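Long-range contacts in RNA 2'-o-ribose methyltransferase (Thermus thermophilus, PDB 1IPA), which probably methylates the 2'-hydroxyl of a ribose in RNA, as a member of the TrmH family of knotted SPOUT methyltransferases: residues P114-V120 with P208-V214; M1-T6 with L77-V83; E36-A40 with T163-F167; E176-L180 with R222-A228. All coordinates share one frame; numbering follows the deposited sequence.

Interaction 1 (P114-V120 with P208-V214)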
loop_
_atom_site.group_PDB
_atom_site.type_symbol
_atom_site.label_atom_id
_atom_site.label_comp_id
_atom_site.label_asym_id
_atom_site.label_seq_id
_atom_site.Cartn_x
_atom_site.Cartn_y
_atom_site.Cartn_z
ATOM N N PRO A 114 -17.697 -8.230 12.281
ATOM C CA PRO A 114 -19.024 -7.699 11.950
ATOM C C PRO A 114 -19.054 -6.260 11.419
ATOM O O PRO A 114 -20.097 -5.776 10.961
ATOM C CB PRO A 114 -19.792 -7.852 13.262
ATOM C CG PRO A 114 -18.716 -7.741 14.301
ATOM C CD PRO A 114 -17.619 -8.586 13.709
ATOM N N ASP A 115 -17.913 -5.580 11.478
ATOM C CA ASP A 115 -17.809 -4.200 10.996
ATOM C C ASP A 115 -16.854 -4.163 9.801
ATOM O O ASP A 115 -16.435 -3.093 9.370
ATOM C CB ASP A 115 -17.247 -3.282 12.095
ATOM C CG ASP A 115 -18.177 -3.133 13.290
ATOM O OD1 ASP A 115 -19.204 -2.431 13.182
ATOM O OD2 ASP A 115 -17.872 -3.717 14.353
ATOM N N ALA A 116 -16.531 -5.333 9.260
ATOM C CA ALA A 116 -15.580 -5.448 8.159
ATOM C C ALA A 116 -15.834 -4.747 6.826
ATOM O O ALA A 116 -16.769 -5.080 6.100
ATOM C CB ALA A 116 -15.306 -6.906 7.890
ATOM N N LEU A 117 -14.978 -3.785 6.503
ATOM C CA LEU A 117 -15.049 -3.091 5.222
ATOM C C LEU A 117 -13.807 -3.596 4.483
ATOM O O LEU A 117 -12.681 -3.272 4.842
ATOM C CB LEU A 117 -14.983 -1.572 5.407
ATOM C CG LEU A 117 -14.914 -0.758 4.109
ATOM C CD1 LEU A 117 -16.122 -1.056 3.220
ATOM C CD2 LEU A 117 -14.851 0.721 4.450
ATOM N N ILE A 118 -14.027 -4.402 3.455
ATOM C CA ILE A 118 -12.942 -5.001 2.702
ATOM C C ILE A 118 -12.851 -4.556 1.249
ATOM O O ILE A 118 -13.852 -4.508 0.533
ATOM C CB ILE A 118 -13.072 -6.546 2.753
ATOM C CG1 ILE A 118 -12.805 -7.032 4.181
ATOM C CG2 ILE A 118 -12.117 -7.198 1.777
ATOM C CD1 ILE A 118 -13.309 -8.425 4.459
ATOM N N LEU A 119 -11.636 -4.235 0.816
ATOM C CA LEU A 119 -11.419 -3.824 -0.562
ATOM C C LEU A 119 -10.714 -4.942 -1.304
ATOM O O LEU A 119 -9.662 -5.394 -0.882
ATOM C CB LEU A 119 -10.555 -2.560 -0.631
ATOM C CG LEU A 119 -10.129 -2.133 -2.042
ATOM C CD1 LEU A 119 -11.367 -1.794 -2.845
ATOM C CD2 LEU A 119 -9.193 -0.931 -1.974
ATOM N N VAL A 120 -11.300 -5.399 -2.400
ATOM C CA VAL A 120 -10.678 -6.446 -3.194
ATOM C C VAL A 120 -10.174 -5.800 -4.480
ATOM O O VAL A 120 -10.963 -5.315 -5.291
ATOM C CB VAL A 120 -11.683 -7.572 -3.541
ATOM C CG1 VAL A 120 -10.993 -8.660 -4.347
ATOM C CG2 VAL A 120 -12.259 -8.167 -2.267
ATOM N N PRO A 208 -21.616 -2.453 7.023
ATOM C CA PRO A 208 -20.387 -2.925 7.665
ATOM C C PRO A 208 -19.738 -4.225 7.213
ATOM O O PRO A 208 -18.547 -4.227 6.920
ATOM C CB PRO A 208 -20.756 -2.919 9.134
ATOM C CG PRO A 208 -21.488 -1.627 9.220
ATOM C CD PRO A 208 -22.384 -1.630 7.976
ATOM N N PRO A 209 -20.477 -5.348 7.172
ATOM C CA PRO A 209 -19.778 -6.560 6.718
ATOM C C PRO A 209 -19.898 -6.639 5.202
ATOM O O PRO A 209 -20.931 -7.071 4.707
ATOM C CB PRO A 209 -20.548 -7.692 7.401
ATOM C CG PRO A 209 -21.322 -7.005 8.496
ATOM C CD PRO A 209 -21.714 -5.701 7.878
ATOM N N VAL A 210 -18.864 -6.233 4.464
ATOM C CA VAL A 210 -18.957 -6.255 3.002
ATOM C C VAL A 210 -17.619 -6.149 2.262
ATOM O O VAL A 210 -16.673 -5.550 2.758
ATOM C CB VAL A 210 -19.875 -5.103 2.531
ATOM C CG1 VAL A 210 -19.212 -3.774 2.849
ATOM C CG2 VAL A 210 -20.190 -5.232 1.048
ATOM N N ALA A 211 -17.556 -6.727 1.064
ATOM C CA ALA A 211 -16.350 -6.695 0.232
ATOM C C ALA A 211 -16.648 -5.984 -1.087
ATOM O O ALA A 211 -17.669 -6.240 -1.725
ATOM C CB ALA A 211 -15.869 -8.099 -0.051
ATOM N N ILE A 212 -15.748 -5.095 -1.490
ATOM C CA ILE A 212 -15.915 -4.344 -2.726
ATOM C C ILE A 212 -14.748 -4.596 -3.668
ATOM O O ILE A 212 -13.591 -4.306 -3.340
ATOM C CB ILE A 212 -15.999 -2.839 -2.453
ATOM C CG1 ILE A 212 -17.083 -2.564 -1.407
ATOM C CG2 ILE A 212 -16.280 -2.097 -3.755
ATOM C CD1 ILE A 212 -17.183 -1.107 -0.982
ATOM N N ALA A 213 -15.060 -5.121 -4.846
ATOM C CA ALA A 213 -14.044 -5.420 -5.831
ATOM C C ALA A 213 -13.917 -4.335 -6.893
ATOM O O ALA A 213 -14.900 -3.717 -7.284
ATOM C CB ALA A 213 -14.346 -6.748 -6.489
ATOM N N VAL A 214 -12.690 -4.114 -7.348
ATOM C CA VAL A 214 -12.400 -3.145 -8.396
ATOM C C VAL A 214 -11.335 -3.774 -9.302
ATOM O O VAL A 214 -10.410 -4.430 -8.819
ATOM C CB VAL A 214 -11.871 -1.818 -7.815
ATOM C CG1 VAL A 214 -11.492 -0.880 -8.942
ATOM C CG2 VAL A 214 -12.936 -1.165 -6.962
#
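Strands 117-120 and 210-214 pair in parallel in the middle of the six-stranded parallel sheet of the methyltransferase domain, a Rossmann-like sheet of the SPOUT class, and L117 to V120 lie abreast of V210 to A213. The short strand axes come within 4.5 Å of each other with a 22° twist. I118 and V120 bond to the partner strand through both their N and O atoms, while V210, I212 and V214 answer from the other side. I118 N donates to V210 O at 3.0 Å, and I118 O accepts from I212 N at 2.8 Å. V120 N reaches I212 O at 2.7 Å, and V120 O takes V214 N at 2.9 Å. Around A116 and P208 the model is crowded, so the bond from V210 N to A116 O is less certain.

Side chains alternate between the two faces. L117, L119, V210 and I212 share one, where L117 CD1 lies beside V210 CG1 at 4.1 Å; with CG anti to the backbone N (chi1 174°), L117 swings its methyl toward that neighbouring strand. I118, V120, A211 and A213 share the other face. V120 CB meets A213 CB at 4.1 Å, and the two small alanines let the branched residues sit close to the partner backbone. The beta-branched valines and isoleucines favour an extended backbone, and with the leucines they supply the apolar surface that a largely buried strand needs.

Beyond this pair, L119 packs on helices 127-140 and 246-261, and V214 also touches the latter. Strand 144-148 bonds to the other edge of 117-122, and strand 190-193 flanks 210-214.

Interaction 2 (M1-T6 with L77-V83)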
loop_
_atom_site.group_PDB
_atom_site.type_symbol
_atom_site.label_atom_id
_atom_site.label_comp_id
_atom_site.label_asym_id
_atom_site.label_seq_id
_atom_site.Cartn_x
_atom_site.Cartn_y
_atom_site.Cartn_z
ATOM N N MET A 1 32.461 7.942 8.374
ATOM C CA MET A 1 32.222 9.351 8.799
ATOM C C MET A 1 31.167 9.988 7.906
ATOM O O MET A 1 29.964 9.823 8.125
ATOM C CB MET A 1 33.525 10.151 8.712
ATOM C CG MET A 1 33.413 11.598 9.165
ATOM S SD MET A 1 34.985 12.475 9.024
ATOM C CE MET A 1 35.781 11.969 10.562
ATOM N N ARG A 2 31.635 10.715 6.899
ATOM C CA ARG A 2 30.763 11.391 5.954
ATOM C C ARG A 2 30.968 10.718 4.601
ATOM O O ARG A 2 32.037 10.831 3.995
ATOM C CB ARG A 2 31.135 12.874 5.883
ATOM C CG ARG A 2 30.123 13.748 5.171
ATOM C CD ARG A 2 30.570 15.210 5.107
ATOM N NE ARG A 2 30.819 15.787 6.428
ATOM C CZ ARG A 2 32.024 16.123 6.884
ATOM N NH1 ARG A 2 33.103 15.941 6.129
ATOM N NH2 ARG A 2 32.149 16.640 8.100
ATOM N N ILE A 3 29.946 10.003 4.139
ATOM C CA ILE A 3 30.015 9.289 2.870
ATOM C C ILE A 3 29.322 10.084 1.774
ATOM O O ILE A 3 28.109 10.282 1.806
ATOM C CB ILE A 3 29.371 7.892 2.997
ATOM C CG1 ILE A 3 30.034 7.126 4.146
ATOM C CG2 ILE A 3 29.544 7.116 1.705
ATOM C CD1 ILE A 3 29.468 5.746 4.380
ATOM N N THR A 4 30.106 10.524 0.796
ATOM C CA THR A 4 29.593 11.332 -0.305
ATOM C C THR A 4 29.677 10.637 -1.653
ATOM O O THR A 4 29.085 11.095 -2.630
ATOM C CB THR A 4 30.379 12.646 -0.425
ATOM O OG1 THR A 4 31.677 12.371 -0.969
ATOM C CG2 THR A 4 30.545 13.296 0.948
ATOM N N SER A 5 30.424 9.541 -1.709
ATOM C CA SER A 5 30.594 8.808 -2.954
ATOM C C SER A 5 29.608 7.660 -3.094
ATOM O O SER A 5 29.464 6.837 -2.190
ATOM C CB SER A 5 32.021 8.268 -3.050
ATOM O OG SER A 5 32.186 7.484 -4.220
ATOM N N THR A 6 28.939 7.609 -4.238
ATOM C CA THR A 6 27.969 6.558 -4.504
ATOM C C THR A 6 28.696 5.236 -4.753
ATOM O O THR A 6 28.086 4.167 -4.749
ATOM C CB THR A 6 27.089 6.913 -5.729
ATOM O OG1 THR A 6 27.907 7.019 -6.898
ATOM C CG2 THR A 6 26.380 8.247 -5.506
ATOM N N LEU A 77 24.870 7.376 9.503
ATOM C CA LEU A 77 25.773 7.743 8.422
ATOM C C LEU A 77 25.464 9.145 7.912
ATOM O O LEU A 77 24.366 9.408 7.424
ATOM C CB LEU A 77 25.646 6.772 7.241
ATOM C CG LEU A 77 26.343 5.409 7.189
ATOM C CD1 LEU A 77 27.846 5.605 7.320
ATOM C CD2 LEU A 77 25.814 4.499 8.289
ATOM N N GLU A 78 26.425 10.049 8.037
ATOM C CA GLU A 78 26.235 11.394 7.528
ATOM C C GLU A 78 26.506 11.173 6.047
ATOM O O GLU A 78 27.591 10.736 5.665
ATOM C CB GLU A 78 27.250 12.346 8.152
ATOM C CG GLU A 78 26.989 13.814 7.883
ATOM C CD GLU A 78 27.751 14.712 8.839
ATOM O OE1 GLU A 78 28.998 14.593 8.905
ATOM O OE2 GLU A 78 27.101 15.531 9.528
ATOM N N VAL A 79 25.516 11.470 5.217
ATOM C CA VAL A 79 25.621 11.224 3.789
ATOM C C VAL A 79 25.383 12.435 2.885
ATOM O O VAL A 79 24.789 13.426 3.303
ATOM C CB VAL A 79 24.639 10.083 3.427
ATOM C CG1 VAL A 79 24.315 10.091 1.961
ATOM C CG2 VAL A 79 25.241 8.749 3.835
ATOM N N SER A 80 25.850 12.338 1.642
ATOM C CA SER A 80 25.689 13.406 0.663
ATOM C C SER A 80 24.387 13.243 -0.117
ATOM O O SER A 80 23.754 12.180 -0.089
ATOM C CB SER A 80 26.869 13.419 -0.315
ATOM O OG SER A 80 26.739 12.412 -1.306
ATOM N N GLU A 81 23.996 14.301 -0.820
ATOM C CA GLU A 81 22.770 14.301 -1.604
ATOM C C GLU A 81 22.815 13.277 -2.736
ATOM O O GLU A 81 21.834 12.578 -2.994
ATOM C CB GLU A 81 22.523 15.701 -2.177
ATOM C CG GLU A 81 21.230 15.838 -2.959
ATOM C CD GLU A 81 21.010 17.243 -3.489
ATOM O OE1 GLU A 81 19.933 17.497 -4.066
ATOM O OE2 GLU A 81 21.915 18.092 -3.333
ATOM N N ALA A 82 23.955 13.187 -3.410
ATOM C CA ALA A 82 24.103 12.244 -4.506
ATOM C C ALA A 82 23.895 10.806 -4.029
ATOM O O ALA A 82 23.404 9.968 -4.776
ATOM C CB ALA A 82 25.474 12.399 -5.140
ATOM N N VAL A 83 24.274 10.529 -2.786
ATOM C CA VAL A 83 24.118 9.198 -2.215
ATOM C C VAL A 83 22.663 8.919 -1.845
ATOM O O VAL A 83 22.147 7.844 -2.141
ATOM C CB VAL A 83 25.006 9.021 -0.973
ATOM C CG1 VAL A 83 24.596 7.777 -0.203
ATOM C CG2 VAL A 83 26.457 8.907 -1.400
#
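R2 and I3 run parallel to E78 and V79, so the N-terminal strand adds itself to strand 75-79 at one end of a mixed five-stranded sheet. I3 is gripped through both backbone polar atoms: its N donates to E78 O at 2.9 Å, and its O accepts from S80 N at 3.1 Å. I3 turns its side chain into the fold, where CD1 crosses obliquely to meet L77 CD1 at 3.4 Å; I11 of helix 9-15 also packs on I3. On the other face R2 and E78 lie side by side, pointing the same way. With chi3 at -58° the arginine chain bends, bringing NE to E78 OE1 at 3.3 Å in a weak salt bridge with the two planar groups 27° apart.

S80 ends the strand and starts the next helix. Its OG, set between backbone N and carbonyl carbon (chi1 79°), donates to T4 O at 3.0 Å, yet also accepts a weak N-cap bond from V83 N at 3.4 Å. Replaced by alanine, S80 would lose its hydroxyl, and T4 O would probably be left without this donor and V83 N without its side-chain cap. V83 CG2 lies against T4 O at 3.6 Å. The chemistry is thus divided: backbone bonds and a buried serine fix the start of the chain, whereas the charged pair at the surface probably adds little.

Interaction 3 (E36-A40 with T163-F167)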
loop_
_atom_site.group_PDB
_atom_site.type_symbol
_atom_site.label_atom_id
_atom_site.label_comp_id
_atom_site.label_asym_id
_atom_site.label_seq_id
_atom_site.Cartn_x
_atom_site.Cartn_y
_atom_site.Cartn_z
ATOM N N GLU A 36 7.394 7.865 7.024
ATOM C CA GLU A 36 7.394 6.439 6.714
ATOM C C GLU A 36 8.222 5.702 7.766
ATOM O O GLU A 36 7.800 4.681 8.289
ATOM C CB GLU A 36 7.985 6.176 5.327
ATOM C CG GLU A 36 7.142 6.678 4.165
ATOM C CD GLU A 36 6.996 8.192 4.156
ATOM O OE1 GLU A 36 7.896 8.887 4.681
ATOM O OE2 GLU A 36 5.986 8.686 3.613
ATOM N N ILE A 37 9.400 6.232 8.079
ATOM C CA ILE A 37 10.264 5.617 9.079
ATOM C C ILE A 37 9.551 5.541 10.431
ATOM O O ILE A 37 9.621 4.525 11.125
ATOM C CB ILE A 37 11.583 6.408 9.236
ATOM C CG1 ILE A 37 12.459 6.204 7.997
ATOM C CG2 ILE A 37 12.306 5.979 10.493
ATOM C CD1 ILE A 37 13.656 7.125 7.914
ATOM N N GLU A 38 8.847 6.605 10.799
ATOM C CA GLU A 38 8.143 6.616 12.074
ATOM C C GLU A 38 7.045 5.568 12.136
ATOM O O GLU A 38 6.955 4.815 13.106
ATOM C CB GLU A 38 7.541 7.983 12.350
ATOM C CG GLU A 38 6.979 8.089 13.744
ATOM C CD GLU A 38 6.355 9.431 14.000
ATOM O OE1 GLU A 38 5.417 9.780 13.253
ATOM O OE2 GLU A 38 6.804 10.132 14.940
ATOM N N ARG A 39 6.205 5.518 11.106
ATOM C CA ARG A 39 5.129 4.534 11.067
ATOM C C ARG A 39 5.702 3.124 11.154
ATOM O O ARG A 39 5.085 2.232 11.729
ATOM C CB ARG A 39 4.316 4.676 9.785
ATOM C CG ARG A 39 3.592 5.998 9.655
ATOM C CD ARG A 39 3.082 6.205 8.227
ATOM N NE ARG A 39 2.476 7.521 8.036
ATOM C CZ ARG A 39 1.309 7.883 8.556
ATOM N NH1 ARG A 39 0.621 7.024 9.296
ATOM N NH2 ARG A 39 0.834 9.106 8.345
ATOM N N ALA A 40 6.889 2.925 10.589
ATOM C CA ALA A 40 7.522 1.614 10.623
ATOM C C ALA A 40 7.897 1.271 12.059
ATOM O O ALA A 40 7.749 0.129 12.496
ATOM C CB ALA A 40 8.754 1.595 9.725
ATOM N N THR A 163 2.458 6.070 1.703
ATOM C CA THR A 163 2.932 6.932 2.778
ATOM C C THR A 163 3.187 6.125 4.060
ATOM O O THR A 163 2.942 6.603 5.151
ATOM C CB THR A 163 1.950 8.104 3.075
ATOM O OG1 THR A 163 0.647 7.592 3.379
ATOM C CG2 THR A 163 1.860 9.027 1.870
ATOM N N GLY A 164 3.671 4.894 3.912
ATOM C CA GLY A 164 3.982 4.064 5.064
ATOM C C GLY A 164 2.852 3.233 5.650
ATOM O O GLY A 164 3.070 2.413 6.549
ATOM N N VAL A 165 1.644 3.441 5.139
ATOM C CA VAL A 165 0.463 2.720 5.599
ATOM C C VAL A 165 0.578 1.203 5.425
ATOM O O VAL A 165 -0.107 0.451 6.119
ATOM C CB VAL A 165 -0.808 3.268 4.878
ATOM C CG1 VAL A 165 -1.902 2.234 4.839
ATOM C CG2 VAL A 165 -1.297 4.524 5.599
ATOM N N VAL A 166 1.449 0.758 4.514
ATOM C CA VAL A 166 1.642 -0.678 4.276
ATOM C C VAL A 166 2.130 -1.443 5.499
ATOM O O VAL A 166 1.933 -2.652 5.593
ATOM C CB VAL A 166 2.663 -0.963 3.151
ATOM C CG1 VAL A 166 2.043 -0.706 1.822
ATOM C CG2 VAL A 166 3.912 -0.102 3.332
ATOM N N PHE A 167 2.781 -0.737 6.419
ATOM C CA PHE A 167 3.313 -1.351 7.631
ATOM C C PHE A 167 2.228 -1.705 8.646
ATOM O O PHE A 167 2.500 -2.398 9.624
ATOM C CB PHE A 167 4.326 -0.406 8.304
ATOM C CG PHE A 167 5.475 -0.015 7.417
ATOM C CD1 PHE A 167 5.841 1.319 7.288
ATOM C CD2 PHE A 167 6.179 -0.974 6.699
ATOM C CE1 PHE A 167 6.879 1.692 6.457
ATOM C CE2 PHE A 167 7.229 -0.607 5.860
ATOM C CZ PHE A 167 7.577 0.723 5.738
#
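Apolar contact comes first: A40 presents its CB over one face of the F167 ring, a CH-pi contact 4.0 Å from the ring centroid and 24° off the normal. V166 CG2 covers the opposite face, so the ring is sandwiched, and alanine is small enough to let the phenylalanine approach the helix backbone. F167 CG lies anti to its carbonyl carbon (chi1 -58°), which turns the ring toward helix 34-42 and puts CE1 3.6 Å from E36 O.

Close backbone packing follows. G164 comes after T163, whose positive phi closes a Schellman motif at the end of helix 156-161. A side chain on G164 would run into R39 CD and press on E36 CA; at this backbone conformation its CB would also jam against T163 O.

The polar groups come close without hydrogen bonding. R39 stretches out over the turn until NE is 3.1 Å from T163 O, at a poor angle. E36 bends at chi2 (64°), bringing OE2 to 3.6 Å from T163 CA.

Helix 34-42 of the probable substrate-binding part therefore meets the methyltransferase part through shape and apolar contact. R39's positive charge beside T163 O, at that helix C-terminus, is probably favourable, whereas E36 packs through CG and OE2, with R90 a weak, long ion-pair partner.

Interaction 4 (E176-L180 with R222-A228); sequences ESEVL and RAAWLEA
E176 OE2 is approached by two groups of segment 222-228: W225 NE1 forms a hydrogen bond to it at 3.3 Å, and NE of R222, the N-cap residue of that helix, a long salt bridge at 3.6 Å. The indole N-H points fairly straight, at 162°, and OE2 lies close to the ring plane, but the bond meets the carboxylate from above, 60° out of its plane. The guanidinium instead takes OE2 at its edge, nearly coplanar with the carboxylate. Glutamate suits the place because its chain, extended beyond CG, spans the gap between two helices whose short axes run almost parallel, 8° apart, and 11.3 Å from each other.

W225 fills that gap. L180 lays CD2 over one face of its six-membered ring, 3.5 Å from the centroid, a CH-pi contact. V179 CG1 comes in at the rim, 3.7 Å from W225 CH2. L180 straddles the indole and the second helix, for its CD1 reaches A224 CB at 4.2 Å and its CD2 also touches A228; the alanines keep that helix surface low enough to admit the leucine. A phenylalanine in place of the tryptophan would probably leave E176 without its N-H partner and open a gap beside V179 and L180.

W225 and V179 also rest on V120 of the central sheet. The large indole thus does two jobs, burying its carbon surface between helices and sheet while its one polar atom is satisfied by a carboxylate, whose negative charge is probably eased by nearby R222.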
loop_
_atom_site.group_PDB
_atom_site.type_symbol
_atom_site.label_atom_id
_atom_site.label_comp_id
_atom_site.label_asym_id
_atom_site.label_seq_id
_atom_site.Cartn_x
_atom_site.Cartn_y
_atom_site.Cartn_z
ATOM N N GLU A 176 -7.170 -15.190 -7.900
ATOM C CA GLU A 176 -8.553 -14.768 -8.000
ATOM C C GLU A 176 -9.477 -15.869 -7.484
ATOM O O GLU A 176 -10.381 -15.597 -6.699
ATOM C CB GLU A 176 -8.892 -14.412 -9.448
ATOM C CG GLU A 176 -7.935 -13.383 -10.049
ATOM C CD GLU A 176 -8.393 -12.824 -11.397
ATOM O OE1 GLU A 176 -7.595 -12.098 -12.034
ATOM O OE2 GLU A 176 -9.544 -13.098 -11.810
ATOM N N SER A 177 -9.240 -17.107 -7.908
ATOM C CA SER A 177 -10.057 -18.245 -7.477
ATOM C C SER A 177 -9.983 -18.404 -5.966
ATOM O O SER A 177 -10.994 -18.646 -5.313
ATOM C CB SER A 177 -9.570 -19.549 -8.123
ATOM O OG SER A 177 -9.317 -19.390 -9.508
ATOM N N GLU A 178 -8.777 -18.274 -5.422
ATOM C CA GLU A 178 -8.558 -18.402 -3.984
ATOM C C GLU A 178 -9.294 -17.327 -3.193
ATOM O O GLU A 178 -9.883 -17.603 -2.145
ATOM C CB GLU A 178 -7.061 -18.326 -3.665
ATOM C CG GLU A 178 -6.265 -19.563 -4.032
ATOM C CD GLU A 178 -4.766 -19.334 -3.931
ATOM O OE1 GLU A 178 -4.214 -18.608 -4.788
ATOM O OE2 GLU A 178 -4.143 -19.871 -2.991
ATOM N N VAL A 179 -9.244 -16.096 -3.692
ATOM C CA VAL A 179 -9.911 -14.984 -3.031
ATOM C C VAL A 179 -11.421 -15.141 -3.135
ATOM O O VAL A 179 -12.143 -14.893 -2.171
ATOM C CB VAL A 179 -9.468 -13.637 -3.642
ATOM C CG1 VAL A 179 -10.392 -12.511 -3.192
ATOM C CG2 VAL A 179 -8.036 -13.337 -3.214
ATOM N N LEU A 180 -11.898 -15.564 -4.301
ATOM C CA LEU A 180 -13.328 -15.766 -4.505
ATOM C C LEU A 180 -13.865 -16.880 -3.603
ATOM O O LEU A 180 -14.936 -16.750 -3.015
ATOM C CB LEU A 180 -13.606 -16.063 -5.983
ATOM C CG LEU A 180 -13.597 -14.787 -6.836
ATOM C CD1 LEU A 180 -13.603 -15.105 -8.322
ATOM C CD2 LEU A 180 -14.813 -13.961 -6.457
ATOM N N ARG A 222 -13.601 -9.559 -14.681
ATOM C CA ARG A 222 -13.978 -10.746 -15.445
ATOM C C ARG A 222 -15.363 -11.211 -15.026
ATOM O O ARG A 222 -15.870 -10.808 -13.979
ATOM C CB ARG A 222 -12.980 -11.880 -15.208
ATOM C CG ARG A 222 -11.542 -11.501 -15.473
ATOM C CD ARG A 222 -10.605 -12.681 -15.245
ATOM N NE ARG A 222 -9.204 -12.263 -15.268
ATOM C CZ ARG A 222 -8.620 -11.649 -16.295
ATOM N NH1 ARG A 222 -9.313 -11.379 -17.397
ATOM N NH2 ARG A 222 -7.345 -11.296 -16.216
ATOM N N ALA A 223 -15.969 -12.063 -15.844
ATOM C CA ALA A 223 -17.305 -12.576 -15.559
ATOM C C ALA A 223 -17.343 -13.255 -14.193
ATOM O O ALA A 223 -18.318 -13.125 -13.455
ATOM C CB ALA A 223 -17.738 -13.556 -16.650
ATOM N N ALA A 224 -16.272 -13.971 -13.862
ATOM C CA ALA A 224 -16.181 -14.675 -12.591
ATOM C C ALA A 224 -16.577 -13.778 -11.422
ATOM O O ALA A 224 -17.338 -14.195 -10.547
ATOM C CB ALA A 224 -14.769 -15.201 -12.390
ATOM N N TRP A 225 -16.061 -12.552 -11.408
ATOM C CA TRP A 225 -16.371 -11.610 -10.333
ATOM C C TRP A 225 -17.792 -11.074 -10.393
ATOM O O TRP A 225 -18.412 -10.849 -9.358
ATOM C CB TRP A 225 -15.389 -10.433 -10.337
ATOM C CG TRP A 225 -14.008 -10.846 -9.969
ATOM C CD1 TRP A 225 -13.010 -11.220 -10.819
ATOM C CD2 TRP A 225 -13.499 -11.029 -8.642
ATOM N NE1 TRP A 225 -11.914 -11.633 -10.106
ATOM C CE2 TRP A 225 -12.185 -11.527 -8.768
ATOM C CE3 TRP A 225 -14.030 -10.826 -7.357
ATOM C CZ2 TRP A 225 -11.387 -11.825 -7.660
ATOM C CZ3 TRP A 225 -13.240 -11.121 -6.254
ATOM C CH2 TRP A 225 -11.928 -11.617 -6.415
ATOM N N LEU A 226 -18.310 -10.880 -11.600
ATOM C CA LEU A 226 -19.659 -10.357 -11.771
ATOM C C LEU A 226 -20.759 -11.358 -11.417
ATOM O O LEU A 226 -21.828 -10.974 -10.949
ATOM C CB LEU A 226 -19.843 -9.851 -13.202
ATOM C CG LEU A 226 -18.866 -8.733 -13.572
ATOM C CD1 LEU A 226 -19.232 -8.131 -14.916
ATOM C CD2 LEU A 226 -18.900 -7.665 -12.495
ATOM N N GLU A 227 -20.492 -12.637 -11.635
ATOM C CA GLU A 227 -21.459 -13.676 -11.327
ATOM C C GLU A 227 -21.457 -13.966 -9.830
ATOM O O GLU A 227 -22.463 -14.396 -9.269
ATOM C CB GLU A 227 -21.123 -14.948 -12.111
ATOM C CG GLU A 227 -21.164 -14.745 -13.622
ATOM C CD GLU A 227 -20.720 -15.969 -14.408
ATOM O OE1 GLU A 227 -19.549 -16.389 -14.259
ATOM O OE2 GLU A 227 -21.543 -16.509 -15.182
ATOM N N ALA A 228 -20.326 -13.709 -9.177
ATOM C CA ALA A 228 -20.216 -13.961 -7.746
ATOM C C ALA A 228 -20.745 -12.827 -6.876
ATOM O O ALA A 228 -21.039 -13.033 -5.698
ATOM C CB ALA A 228 -18.770 -14.254 -7.381
#

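In the fold
From the N terminus, interaction 2 closes the first loop, fastening the opening residues to strand 75-79 and helix 81-87 in the N-terminal part. Interaction 3 starts within that loop, at helix 34-42, and ends far beyond it at 163-167, so it crosses interaction 2 and joins the N-terminal part to the methyltransferase domain. Interaction 1 opens at 114-120, before interaction 3 closes, and ends at 208-214, crossing interaction 3 in turn. Interaction 4 alternates with interaction 1 and touches it, strand 210-214 leading on to helix 223-228, so that sheet and helices are united. Interactions 2 and 4 lie at distant ends, their centres about 50 Å apart.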